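Local coordinates for ABC transporter, substrate binding protein (Mannopine) (Agrobacterium fabrum, PDB 5L9S) that serves as the periplasmic substrate-binding protein of an ABC transporter, probably for the opine mannopine, and is seen here open and without ligand, at residues 72-77 and 237-242; 93-98 and 276-281; 140-145 and 206-211; 165-170 and 307-312. All coordinates share one frame; numbering follows the deposited sequence.

Contact 1: residues 72-77 and 237-242; sequences DAHFAI and RIALVR
Two hydrogen bonds from R242 hold the chain to backbone carbonyls of the short helix 72-77, in a periplasmic binding protein fold where the chain leaving strand 224-240 passes this helix. The backbone N of R242 gives a nearly straight bond to I77 O (3.0 Å, N-H...O 163°). Its guanidinium adds a second bond, from R242 NH2 to F75 O at 3.0 Å; here the donor lies in the carbonyl plane, on a lone pair, and F75 O lies near the guanidinium edge, tilted slightly out of its plane. Arginine suits the place: a long chain, bent at chi3 (-119°), can turn back alongside the helix and reach a carbonyl two residues before the one its own backbone uses. Its positive charge would probably be stabilised by the carbonyl oxygens of F75 and A76. A76 O lies over one guanidinium face, 2.8 Å from R242 NE, but the angle there is too poor for a hydrogen bond. Farther out, I77 packs its side chain on V48 and T49 of helix 41-53 and on Y62, while the ring of F75 makes a cation-pi contact with R101. H74 CG stands anti to the backbone N (chi1 -174°), swinging the imidazole toward the strand, where NE2 is hydrogen-bonded to G102 O. The small methyl of A239 fits at the ring edge, its CB 3.5 Å from both H74 CE1 and H74 NE2.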
loop_
_atom_site.group_PDB
_atom_site.type_symbol
_atom_site.label_atom_id
_atom_site.label_comp_id
_atom_site.label_asym_id
_atom_site.label_seq_id
_atom_site.Cartn_x
_atom_site.Cartn_y
_atom_site.Cartn_z
ATOM N N ASP A 72 -14.246 -2.264 -11.113
ATOM C CA ASP A 72 -15.223 -3.140 -11.753
ATOM C C ASP A 72 -14.480 -4.120 -12.662
ATOM O O ASP A 72 -14.853 -5.295 -12.727
ATOM C CB ASP A 72 -16.261 -2.332 -12.567
ATOM C CG ASP A 72 -17.055 -1.331 -11.756
ATOM O OD1 ASP A 72 -16.488 -0.279 -11.400
ATOM O OD2 ASP A 72 -18.246 -1.597 -11.485
ATOM N N ALA A 73 -13.407 -3.636 -13.332
ATOM C CA ALA A 73 -12.533 -4.422 -14.208
ATOM C C ALA A 73 -11.979 -5.674 -13.476
ATOM O O ALA A 73 -12.043 -6.779 -14.017
ATOM C CB ALA A 73 -11.397 -3.547 -14.724
ATOM N N HIS A 74 -11.507 -5.482 -12.224
ATOM C CA HIS A 74 -10.999 -6.516 -11.336
ATOM C C HIS A 74 -12.099 -7.515 -11.003
ATOM O O HIS A 74 -11.856 -8.709 -11.099
ATOM C CB HIS A 74 -10.450 -5.887 -10.048
ATOM C CG HIS A 74 -9.781 -6.860 -9.126
ATOM N ND1 HIS A 74 -8.466 -7.275 -9.333
ATOM C CD2 HIS A 74 -10.267 -7.488 -8.030
ATOM C CE1 HIS A 74 -8.202 -8.126 -8.360
ATOM N NE2 HIS A 74 -9.248 -8.288 -7.551
ATOM N N PHE A 75 -13.306 -7.042 -10.645
ATOM C CA PHE A 75 -14.437 -7.911 -10.297
ATOM C C PHE A 75 -14.948 -8.755 -11.476
ATOM O O PHE A 75 -15.598 -9.786 -11.264
ATOM C CB PHE A 75 -15.591 -7.090 -9.704
ATOM C CG PHE A 75 -15.276 -6.164 -8.553
ATOM C CD1 PHE A 75 -14.323 -6.508 -7.598
ATOM C CD2 PHE A 75 -15.988 -4.981 -8.377
ATOM C CE1 PHE A 75 -14.065 -5.669 -6.519
ATOM C CE2 PHE A 75 -15.743 -4.154 -7.283
ATOM C CZ PHE A 75 -14.783 -4.503 -6.363
ATOM N N ALA A 76 -14.667 -8.312 -12.710
ATOM C CA ALA A 76 -15.070 -9.010 -13.930
ATOM C C ALA A 76 -14.202 -10.227 -14.215
ATOM O O ALA A 76 -14.691 -11.170 -14.830
ATOM C CB ALA A 76 -15.020 -8.060 -15.115
ATOM N N ILE A 77 -12.920 -10.204 -13.791
ATOM C CA ILE A 77 -11.929 -11.262 -14.028
ATOM C C ILE A 77 -11.598 -12.072 -12.756
ATOM O O ILE A 77 -10.836 -13.038 -12.825
ATOM C CB ILE A 77 -10.648 -10.686 -14.712
ATOM C CG1 ILE A 77 -9.956 -9.593 -13.854
ATOM C CG2 ILE A 77 -10.971 -10.168 -16.098
ATOM C CD1 ILE A 77 -8.539 -9.169 -14.285
ATOM N N ARG A 237 -3.688 -6.915 -2.490
ATOM C CA ARG A 237 -4.677 -7.943 -2.215
ATOM C C ARG A 237 -4.339 -9.240 -2.964
ATOM O O ARG A 237 -3.752 -9.180 -4.041
ATOM C CB ARG A 237 -6.098 -7.454 -2.570
ATOM C CG ARG A 237 -6.449 -6.115 -1.922
ATOM C CD ARG A 237 -7.930 -5.864 -1.760
ATOM N NE ARG A 237 -8.408 -6.640 -0.632
ATOM C CZ ARG A 237 -8.776 -6.140 0.542
ATOM N NH1 ARG A 237 -8.832 -4.827 0.728
ATOM N NH2 ARG A 237 -9.136 -6.950 1.522
ATOM N N ILE A 238 -4.683 -10.415 -2.374
ATOM C CA ILE A 238 -4.523 -11.745 -2.990
ATOM C C ILE A 238 -5.874 -11.985 -3.636
ATOM O O ILE A 238 -6.868 -12.084 -2.922
ATOM C CB ILE A 238 -4.185 -12.894 -1.981
ATOM C CG1 ILE A 238 -3.149 -12.463 -0.898
ATOM C CG2 ILE A 238 -3.756 -14.192 -2.730
ATOM C CD1 ILE A 238 -3.303 -13.185 0.467
ATOM N N ALA A 239 -5.933 -12.014 -4.971
ATOM C CA ALA A 239 -7.197 -12.225 -5.687
ATOM C C ALA A 239 -7.272 -13.626 -6.300
ATOM O O ALA A 239 -6.256 -14.179 -6.723
ATOM C CB ALA A 239 -7.371 -11.169 -6.759
ATOM N N LEU A 240 -8.484 -14.198 -6.319
ATOM C CA LEU A 240 -8.792 -15.524 -6.871
ATOM C C LEU A 240 -9.335 -15.351 -8.289
ATOM O O LEU A 240 -10.351 -14.686 -8.475
ATOM C CB LEU A 240 -9.803 -16.269 -5.963
ATOM C CG LEU A 240 -10.346 -17.643 -6.432
ATOM C CD1 LEU A 240 -9.258 -18.714 -6.448
ATOM C CD2 LEU A 240 -11.470 -18.098 -5.529
ATOM N N VAL A 241 -8.587 -15.881 -9.285
ATOM C CA VAL A 241 -8.890 -15.826 -10.721
ATOM C C VAL A 241 -10.199 -16.535 -11.024
ATOM O O VAL A 241 -10.420 -17.661 -10.557
ATOM C CB VAL A 241 -7.719 -16.357 -11.589
ATOM C CG1 VAL A 241 -8.123 -16.517 -13.057
ATOM C CG2 VAL A 241 -6.495 -15.457 -11.464
ATOM N N ARG A 242 -11.071 -15.857 -11.801
ATOM C CA ARG A 242 -12.385 -16.358 -12.186
ATOM C C ARG A 242 -12.320 -17.785 -12.708
ATOM O O ARG A 242 -11.738 -18.051 -13.767
ATOM C CB ARG A 242 -13.074 -15.417 -13.171
ATOM C CG ARG A 242 -14.554 -15.276 -12.898
ATOM C CD ARG A 242 -15.188 -14.295 -13.855
ATOM N NE ARG A 242 -15.782 -13.161 -13.150
ATOM C CZ ARG A 242 -17.011 -12.704 -13.366
ATOM N NH1 ARG A 242 -17.786 -13.269 -14.287
ATOM N NH2 ARG A 242 -17.470 -11.670 -12.675
#

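Contact 2: residues 93-98 and 276-281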
loop_
_atom_site.group_PDB
_atom_site.type_symbol
_atom_site.label_atom_id
_atom_site.label_comp_id
_atom_site.label_asym_id
_atom_site.label_seq_id
_atom_site.Cartn_x
_atom_site.Cartn_y
_atom_site.Cartn_z
ATOM N N ASP A 93 -8.471 -9.888 15.265
ATOM C CA ASP A 93 -7.014 -9.839 15.067
ATOM C C ASP A 93 -6.737 -9.097 13.790
ATOM O O ASP A 93 -5.836 -8.268 13.747
ATOM C CB ASP A 93 -6.418 -11.267 14.968
ATOM C CG ASP A 93 -4.973 -11.378 14.476
ATOM O OD1 ASP A 93 -4.071 -10.816 15.144
ATOM O OD2 ASP A 93 -4.739 -12.091 13.462
ATOM N N LEU A 94 -7.427 -9.461 12.717
ATOM C CA LEU A 94 -7.214 -8.817 11.432
ATOM C C LEU A 94 -7.769 -7.401 11.448
ATOM O O LEU A 94 -8.863 -7.159 11.966
ATOM C CB LEU A 94 -7.788 -9.659 10.259
ATOM C CG LEU A 94 -7.108 -11.035 9.992
ATOM C CD1 LEU A 94 -7.945 -11.901 9.082
ATOM C CD2 LEU A 94 -5.690 -10.880 9.452
ATOM N N LEU A 95 -6.969 -6.466 10.928
ATOM C CA LEU A 95 -7.257 -5.048 10.768
ATOM C C LEU A 95 -8.415 -4.910 9.781
ATOM O O LEU A 95 -8.674 -5.843 9.013
ATOM C CB LEU A 95 -5.994 -4.321 10.243
ATOM C CG LEU A 95 -4.872 -4.022 11.271
ATOM C CD1 LEU A 95 -3.627 -3.480 10.579
ATOM C CD2 LEU A 95 -5.323 -2.994 12.348
ATOM N N ALA A 96 -9.131 -3.772 9.808
ATOM C CA ALA A 96 -10.300 -3.556 8.940
ATOM C C ALA A 96 -10.038 -3.754 7.432
ATOM O O ALA A 96 -8.947 -3.439 6.931
ATOM C CB ALA A 96 -10.899 -2.185 9.200
ATOM N N ASP A 97 -11.044 -4.316 6.728
ATOM C CA ASP A 97 -11.045 -4.561 5.279
ATOM C C ASP A 97 -9.958 -5.549 4.819
ATOM O O ASP A 97 -9.520 -5.495 3.674
ATOM C CB ASP A 97 -10.982 -3.230 4.484
ATOM C CG ASP A 97 -12.082 -2.236 4.832
ATOM O OD1 ASP A 97 -13.276 -2.652 4.864
ATOM O OD2 ASP A 97 -11.754 -1.036 5.068
ATOM N N SER A 98 -9.526 -6.442 5.721
ATOM C CA SER A 98 -8.548 -7.485 5.419
ATOM C C SER A 98 -9.057 -8.541 4.443
ATOM O O SER A 98 -8.253 -9.281 3.881
ATOM C CB SER A 98 -8.045 -8.142 6.694
ATOM O OG SER A 98 -7.116 -7.234 7.252
ATOM N N PRO A 276 -1.782 -7.526 7.803
ATOM C CA PRO A 276 -3.168 -7.278 8.244
ATOM C C PRO A 276 -3.500 -7.707 9.679
ATOM O O PRO A 276 -4.508 -7.277 10.209
ATOM C CB PRO A 276 -4.002 -8.046 7.205
ATOM C CG PRO A 276 -3.129 -9.166 6.789
ATOM C CD PRO A 276 -1.761 -8.540 6.727
ATOM N N SER A 277 -2.683 -8.586 10.281
ATOM C CA SER A 277 -2.872 -9.104 11.631
ATOM C C SER A 277 -2.257 -8.163 12.661
ATOM O O SER A 277 -1.131 -7.710 12.495
ATOM C CB SER A 277 -2.279 -10.511 11.736
ATOM O OG SER A 277 -2.254 -11.034 13.052
ATOM N N GLN A 278 -2.996 -7.869 13.726
ATOM C CA GLN A 278 -2.522 -7.032 14.829
ATOM C C GLN A 278 -1.457 -7.774 15.663
ATOM O O GLN A 278 -0.512 -7.140 16.154
ATOM C CB GLN A 278 -3.698 -6.583 15.679
ATOM C CG GLN A 278 -4.587 -5.621 14.898
ATOM C CD GLN A 278 -5.664 -5.040 15.754
ATOM O OE1 GLN A 278 -5.403 -4.221 16.652
ATOM N NE2 GLN A 278 -6.895 -5.467 15.505
ATOM N N LYS A 279 -1.589 -9.116 15.762
ATOM C CA LYS A 279 -0.647 -9.985 16.444
ATOM C C LYS A 279 0.667 -9.991 15.697
ATOM O O LYS A 279 1.702 -9.924 16.351
ATOM C CB LYS A 279 -1.201 -11.427 16.587
ATOM C CG LYS A 279 -0.432 -12.314 17.567
ATOM C CD LYS A 279 -1.375 -13.170 18.403
ATOM C CE LYS A 279 -0.853 -13.369 19.815
ATOM N NZ LYS A 279 0.104 -14.503 19.921
ATOM N N ALA A 280 0.634 -10.070 14.341
ATOM C CA ALA A 280 1.820 -10.068 13.476
ATOM C C ALA A 280 2.597 -8.763 13.622
ATOM O O ALA A 280 3.816 -8.832 13.732
ATOM C CB ALA A 280 1.431 -10.306 12.023
ATOM N N ILE A 281 1.900 -7.586 13.683
ATOM C CA ILE A 281 2.514 -6.266 13.883
ATOM C C ILE A 281 3.359 -6.264 15.173
ATOM O O ILE A 281 4.520 -5.852 15.149
ATOM C CB ILE A 281 1.484 -5.074 13.871
ATOM C CG1 ILE A 281 0.911 -4.812 12.477
ATOM C CG2 ILE A 281 2.099 -3.781 14.429
ATOM C CD1 ILE A 281 -0.476 -4.166 12.455
#
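D93 meets the start of helix 278-283 with both its backbone and its carboxylate. Among the polar bonds, D93 O accepts from Q278 N at 2.9 Å, and D93 OD1 takes the next amide, K279 N (3.1 Å), nearly along its own C-O axis. The hydroxyl of S277 lies close to both carboxylate oxygens, 2.7 Å from D93 OD2. S277 is the N-cap, and its OG accepts a weak capping bond from A280 N. A short acid suits this spot, since its negative charge would be stabilised by the N-H groups of the helix start. A second backbone bond, L95 N to P276 O, is short and almost straight (2.7 Å, 175°). The same oxygen receives a CA-H...O contact from L94, which forms a single beta bridge with S277. Apolar contacts flank this: L95 CD1 touches I281 CD1 at 3.7 Å, the two side chains crossing at about a right angle, L95 CD2 rests on Q278 CG, and L94 CD2 lies against the P276 ring. Beyond the pair, P276 and S277 pack on helix 261-271, L94 and P276 on helix 247-258, and L95 and Q278 on helix 295-300.

Contact 3: residues 140-145 and 206-211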
loop_
_atom_site.group_PDB
_atom_site.type_symbol
_atom_site.label_atom_id
_atom_site.label_comp_id
_atom_site.label_asym_id
_atom_site.label_seq_id
_atom_site.Cartn_x
_atom_site.Cartn_y
_atom_site.Cartn_z
ATOM N N ARG A 140 9.616 21.759 -0.264
ATOM C CA ARG A 140 8.717 20.610 -0.121
ATOM C C ARG A 140 8.905 19.641 -1.293
ATOM O O ARG A 140 9.477 19.986 -2.319
ATOM C CB ARG A 140 7.207 20.973 0.028
ATOM C CG ARG A 140 6.800 22.152 0.917
ATOM C CD ARG A 140 6.794 21.886 2.401
ATOM N NE ARG A 140 7.923 22.589 2.985
ATOM C CZ ARG A 140 7.985 23.145 4.185
ATOM N NH1 ARG A 140 6.945 23.095 5.006
ATOM N NH2 ARG A 140 9.078 23.775 4.565
ATOM N N SER A 141 8.410 18.430 -1.132
ATOM C CA SER A 141 8.454 17.386 -2.152
ATOM C C SER A 141 7.188 16.557 -2.106
ATOM O O SER A 141 6.730 16.180 -1.023
ATOM C CB SER A 141 9.684 16.501 -1.975
ATOM O OG SER A 141 9.665 15.417 -2.889
ATOM N N PHE A 142 6.595 16.311 -3.279
ATOM C CA PHE A 142 5.400 15.475 -3.389
ATOM C C PHE A 142 5.603 14.554 -4.551
ATOM O O PHE A 142 6.246 14.977 -5.508
ATOM C CB PHE A 142 4.147 16.315 -3.688
ATOM C CG PHE A 142 3.440 16.941 -2.520
ATOM C CD1 PHE A 142 2.726 16.159 -1.620
ATOM C CD2 PHE A 142 3.439 18.320 -2.347
ATOM C CE1 PHE A 142 2.058 16.742 -0.539
ATOM C CE2 PHE A 142 2.772 18.903 -1.266
ATOM C CZ PHE A 142 2.077 18.110 -0.374
ATOM N N PRO A 143 5.000 13.337 -4.568
ATOM C CA PRO A 143 5.111 12.504 -5.778
ATOM C C PRO A 143 4.350 13.112 -6.947
ATOM O O PRO A 143 3.355 13.825 -6.784
ATOM C CB PRO A 143 4.489 11.177 -5.378
ATOM C CG PRO A 143 3.624 11.470 -4.224
ATOM C CD PRO A 143 4.185 12.675 -3.525
ATOM N N ASN A 144 4.867 12.867 -8.122
ATOM C CA ASN A 144 4.249 13.280 -9.361
ATOM C C ASN A 144 4.142 12.075 -10.274
ATOM O O ASN A 144 4.881 11.917 -11.255
ATOM C CB ASN A 144 4.939 14.485 -10.011
ATOM C CG ASN A 144 4.421 14.806 -11.397
ATOM O OD1 ASN A 144 3.202 14.844 -11.648
ATOM N ND2 ASN A 144 5.343 14.959 -12.335
ATOM N N PHE A 145 3.272 11.171 -9.861
ATOM C CA PHE A 145 2.874 10.020 -10.639
ATOM C C PHE A 145 1.398 10.274 -10.933
ATOM O O PHE A 145 0.798 11.166 -10.304
ATOM C CB PHE A 145 3.186 8.659 -9.979
ATOM C CG PHE A 145 3.141 8.521 -8.472
ATOM C CD1 PHE A 145 1.985 8.844 -7.762
ATOM C CD2 PHE A 145 4.206 7.943 -7.779
ATOM C CE1 PHE A 145 1.921 8.641 -6.383
ATOM C CE2 PHE A 145 4.138 7.740 -6.405
ATOM C CZ PHE A 145 2.991 8.079 -5.719
ATOM N N VAL A 206 11.083 18.798 3.700
ATOM C CA VAL A 206 9.769 18.295 4.108
ATOM C C VAL A 206 9.082 17.686 2.888
ATOM O O VAL A 206 8.931 18.372 1.887
ATOM C CB VAL A 206 8.883 19.395 4.737
ATOM C CG1 VAL A 206 7.562 18.805 5.218
ATOM C CG2 VAL A 206 9.597 20.103 5.883
ATOM N N GLY A 207 8.669 16.421 2.972
ATOM C CA GLY A 207 8.039 15.769 1.835
ATOM C C GLY A 207 7.147 14.592 2.110
ATOM O O GLY A 207 7.154 14.042 3.204
ATOM N N GLN A 208 6.338 14.228 1.113
ATOM C CA GLN A 208 5.466 13.071 1.159
ATOM C C GLN A 208 6.227 12.006 0.368
ATOM O O GLN A 208 6.409 12.147 -0.847
ATOM C CB GLN A 208 4.098 13.372 0.533
ATOM C CG GLN A 208 3.238 12.133 0.370
ATOM C CD GLN A 208 1.877 12.456 -0.188
ATOM O OE1 GLN A 208 0.946 12.806 0.529
ATOM N NE2 GLN A 208 1.700 12.285 -1.462
ATOM N N ILE A 209 6.776 11.010 1.077
ATOM C CA ILE A 209 7.548 9.930 0.446
ATOM C C ILE A 209 7.076 8.560 0.947
ATOM O O ILE A 209 6.202 8.506 1.806
ATOM C CB ILE A 209 9.085 10.136 0.556
ATOM C CG1 ILE A 209 9.600 9.918 1.980
ATOM C CG2 ILE A 209 9.518 11.509 -0.020
ATOM C CD1 ILE A 209 11.142 9.873 2.100
ATOM N N TRP A 210 7.610 7.463 0.388
ATOM C CA TRP A 210 7.245 6.128 0.859
ATOM C C TRP A 210 8.066 5.801 2.111
ATOM O O TRP A 210 9.273 6.071 2.144
ATOM C CB TRP A 210 7.523 5.047 -0.208
ATOM C CG TRP A 210 6.713 5.104 -1.475
ATOM C CD1 TRP A 210 5.366 5.315 -1.591
ATOM C CD2 TRP A 210 7.193 4.835 -2.805
ATOM N NE1 TRP A 210 5.000 5.308 -2.923
ATOM C CE2 TRP A 210 6.099 4.994 -3.687
ATOM C CE3 TRP A 210 8.458 4.523 -3.344
ATOM C CZ2 TRP A 210 6.218 4.803 -5.069
ATOM C CZ3 TRP A 210 8.572 4.317 -4.717
ATOM C CH2 TRP A 210 7.470 4.482 -5.565
ATOM N N LEU A 211 7.430 5.182 3.129
ATOM C CA LEU A 211 8.124 4.724 4.339
ATOM C C LEU A 211 9.337 3.832 4.017
ATOM O O LEU A 211 10.364 3.963 4.669
ATOM C CB LEU A 211 7.172 4.019 5.310
ATOM C CG LEU A 211 7.726 3.605 6.694
ATOM C CD1 LEU A 211 8.484 4.741 7.370
ATOM C CD2 LEU A 211 6.625 3.102 7.576
#
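R140 bends at chi2 (-78°) and again at chi3, which folds its chain alongside V206 and lays the guanidinium over that residue's branch: V206 CG2 stands 3.8 Å from R140 CZ, over the centre of one face. Beta-branched valine offers a broad surface there, while R140 NH1 bonds to M130 O and R140 NH2 to F136 O and G138 O. At the far end F145 has an unusual chi1 of 33°, its CG between the backbone N and the carbonyl carbon; this turns the ring toward W210, and F145 CE2 comes within 3.8 Å of W210 CZ2. P143 CB covers part of one F145 face, and W189 meets both aromatics edge-to-face. Between these ends the backbones pair in parallel. S141 O accepts from Q208 N at 2.9 Å (162°), and S141 N gives a weak bond to V206 O. Glycine suits position 207, beside S141, because the CA atoms of G207 and S141 are only 4.3 Å apart and a side chain there would press on S141 CB. F142 CD1 packs against Q208 CB, with ring and amide planes almost perpendicular. Strand 185-189 lies on the other side of strand 140-143, also parallel, and strand 103-116 runs antiparallel beside 206-210; such a largely parallel sheet, with one antiparallel strand and helices packed against it, is characteristic of a lobe of type II periplasmic binding proteins.

Contact 4: residues 165-170 and 307-312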
loop_
_atom_site.group_PDB
_atom_site.type_symbol
_atom_site.label_atom_id
_atom_site.label_comp_id
_atom_site.label_asym_id
_atom_site.label_seq_id
_atom_site.Cartn_x
_atom_site.Cartn_y
_atom_site.Cartn_z
ATOM N N LYS A 165 -14.222 12.402 7.774
ATOM C CA LYS A 165 -14.975 13.192 6.808
ATOM C C LYS A 165 -14.178 13.446 5.498
ATOM O O LYS A 165 -14.621 14.242 4.657
ATOM C CB LYS A 165 -15.389 14.534 7.444
ATOM C CG LYS A 165 -16.416 14.439 8.579
ATOM C CD LYS A 165 -16.886 15.825 9.030
ATOM C CE LYS A 165 -18.069 15.760 9.974
ATOM N NZ LYS A 165 -18.681 17.100 10.204
ATOM N N LEU A 166 -13.025 12.758 5.318
ATOM C CA LEU A 166 -12.128 12.926 4.172
ATOM C C LEU A 166 -12.754 12.527 2.845
ATOM O O LEU A 166 -12.685 13.315 1.904
ATOM C CB LEU A 166 -10.774 12.217 4.394
ATOM C CG LEU A 166 -9.669 12.463 3.340
ATOM C CD1 LEU A 166 -9.281 13.938 3.228
ATOM C CD2 LEU A 166 -8.455 11.599 3.596
ATOM N N PHE A 167 -13.335 11.311 2.756
ATOM C CA PHE A 167 -13.978 10.807 1.530
ATOM C C PHE A 167 -15.503 11.027 1.568
ATOM O O PHE A 167 -16.106 10.725 2.599
ATOM C CB PHE A 167 -13.641 9.331 1.286
ATOM C CG PHE A 167 -12.225 9.079 0.840
ATOM C CD1 PHE A 167 -11.876 9.167 -0.501
ATOM C CD2 PHE A 167 -11.248 8.695 1.755
ATOM C CE1 PHE A 167 -10.567 8.916 -0.915
ATOM C CE2 PHE A 167 -9.945 8.415 1.337
ATOM C CZ PHE A 167 -9.611 8.531 0.005
ATOM N N PRO A 168 -16.158 11.564 0.499
ATOM C CA PRO A 168 -15.628 11.965 -0.830
ATOM C C PRO A 168 -14.720 13.208 -0.824
ATOM O O PRO A 168 -15.040 14.195 -0.149
ATOM C CB PRO A 168 -16.908 12.178 -1.664
ATOM C CG PRO A 168 -17.933 12.574 -0.670
ATOM C CD PRO A 168 -17.619 11.765 0.563
ATOM N N LEU A 169 -13.591 13.153 -1.577
ATOM C CA LEU A 169 -12.624 14.251 -1.645
ATOM C C LEU A 169 -13.176 15.490 -2.330
ATOM O O LEU A 169 -13.671 15.409 -3.460
ATOM C CB LEU A 169 -11.297 13.842 -2.327
ATOM C CG LEU A 169 -10.483 12.643 -1.814
ATOM C CD1 LEU A 169 -9.182 12.525 -2.594
ATOM C CD2 LEU A 169 -10.145 12.776 -0.353
ATOM N N ASP A 170 -13.049 16.648 -1.652
ATOM C CA ASP A 170 -13.434 17.967 -2.167
ATOM C C ASP A 170 -12.245 18.425 -3.049
ATOM O O ASP A 170 -11.324 19.091 -2.565
ATOM C CB ASP A 170 -13.680 18.913 -0.973
ATOM C CG ASP A 170 -14.215 20.307 -1.276
ATOM O OD1 ASP A 170 -14.175 20.723 -2.453
ATOM O OD2 ASP A 170 -14.575 21.018 -0.319
ATOM N N ALA A 307 -11.483 2.743 -1.974
ATOM C CA ALA A 307 -11.261 2.213 -3.316
ATOM C C ALA A 307 -12.432 2.508 -4.251
ATOM O O ALA A 307 -12.199 2.796 -5.422
ATOM C CB ALA A 307 -10.989 0.717 -3.256
ATOM N N GLN A 308 -13.680 2.478 -3.735
ATOM C CA GLN A 308 -14.860 2.744 -4.563
ATOM C C GLN A 308 -14.821 4.145 -5.166
ATOM O O GLN A 308 -15.064 4.283 -6.368
ATOM C CB GLN A 308 -16.169 2.544 -3.785
ATOM C CG GLN A 308 -16.671 1.106 -3.736
ATOM C CD GLN A 308 -17.940 0.966 -2.927
ATOM O OE1 GLN A 308 -18.457 1.926 -2.338
ATOM N NE2 GLN A 308 -18.448 -0.253 -2.854
ATOM N N TRP A 309 -14.507 5.178 -4.339
ATOM C CA TRP A 309 -14.438 6.574 -4.759
ATOM C C TRP A 309 -13.268 6.849 -5.712
ATOM O O TRP A 309 -13.473 7.474 -6.759
ATOM C CB TRP A 309 -14.423 7.521 -3.546
ATOM C CG TRP A 309 -14.506 8.980 -3.907
ATOM C CD1 TRP A 309 -15.632 9.745 -3.968
ATOM C CD2 TRP A 309 -13.418 9.831 -4.317
ATOM N NE1 TRP A 309 -15.314 11.026 -4.367
ATOM C CE2 TRP A 309 -13.965 11.107 -4.588
ATOM C CE3 TRP A 309 -12.031 9.643 -4.462
ATOM C CZ2 TRP A 309 -13.174 12.187 -4.999
ATOM C CZ3 TRP A 309 -11.256 10.702 -4.903
ATOM C CH2 TRP A 309 -11.827 11.957 -5.170
ATOM N N ILE A 310 -12.051 6.393 -5.358
ATOM C CA ILE A 310 -10.849 6.582 -6.187
ATOM C C ILE A 310 -11.058 6.048 -7.626
ATOM O O ILE A 310 -10.734 6.762 -8.582
ATOM C CB ILE A 310 -9.563 6.019 -5.506
ATOM C CG1 ILE A 310 -9.284 6.760 -4.171
ATOM C CG2 ILE A 310 -8.343 6.112 -6.456
ATOM C CD1 ILE A 310 -8.499 5.990 -3.192
ATOM N N ASN A 311 -11.635 4.825 -7.770
ATOM C CA ASN A 311 -11.887 4.196 -9.073
ATOM C C ASN A 311 -12.916 4.940 -9.890
ATOM O O ASN A 311 -12.735 5.106 -11.097
ATOM C CB ASN A 311 -12.276 2.736 -8.934
ATOM C CG ASN A 311 -11.108 1.842 -8.660
ATOM O OD1 ASN A 311 -10.229 1.609 -9.523
ATOM N ND2 ASN A 311 -11.082 1.327 -7.441
ATOM N N ALA A 312 -13.988 5.393 -9.239
ATOM C CA ALA A 312 -15.044 6.156 -9.899
ATOM C C ALA A 312 -14.578 7.536 -10.362
ATOM O O ALA A 312 -15.039 8.002 -11.418
ATOM C CB ALA A 312 -16.244 6.303 -8.976
#
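The indole of W309 is the broad flat group of this contact, and the chain at P168 and L169 passes across one of its faces. L169 N lies 3.5 Å above that face toward the rim, with P168 CA also over it. L169 CG makes a CH-pi contact there, 4.0 Å from the centroid of the six-membered ring and 27° off its normal. I310 CG1 lies at the indole edge, in its plane. F167 turns an edge to W309 in an offset edge-to-face pair, the planes 65° apart and the centroids of the F167 ring and the indole six-membered ring separated by 5.8 Å. Its closest carbon, F167 CE1, is 3.9 Å from W309 CE3, which sits near the plane of the phenyl ring, while L169 CD2 covers part of one phenyl face. Tryptophan is apt here because one side chain spans three consecutive residues. This joins helix 307-325, the C-terminal helix of a periplasmic binding protein fold, to the loop that leads into helix 171-181, where D170 is the N-cap. The peptide bond before P168 is cis, giving the loop a sharp bend between F167 and L169. P168 CB reaches the pyrrole part of the indole, 3.3 Å from W309 NE1. W309 CG is anti to the backbone N (chi1 -174°), extending the indole from the helix toward the loop. The next residue, I310, brings CG1 to 4.1 Å from F167 CE1, and its side chain also touches I67 and W149. On the loop side, L166 and L169 both rest on L156 of helix 149-158.

In the fold
Contact 3 is the most buried of the four, a strand pair inside the sheet, whereas contacts 1, 2 and 4 are partly buried and join helices to loops or a strand end. Contacts 1 and 3 reach the same sheet from opposite sides of the chain's centre, their centres about 30 Å apart. Contacts 1 and 2 touch directly: R237 NH2 lies 2.6 Å from D97 O, probably a hydrogen bond. Chemistry follows place. Contact 1 sets an arginine against carbonyls of helix 72-77, and contact 2 an aspartate against amides at the start of helix 278-283; contact 3 pairs backbones; contact 4 has no hydrogen bond between its segments and depends on aromatic and aliphatic surfaces.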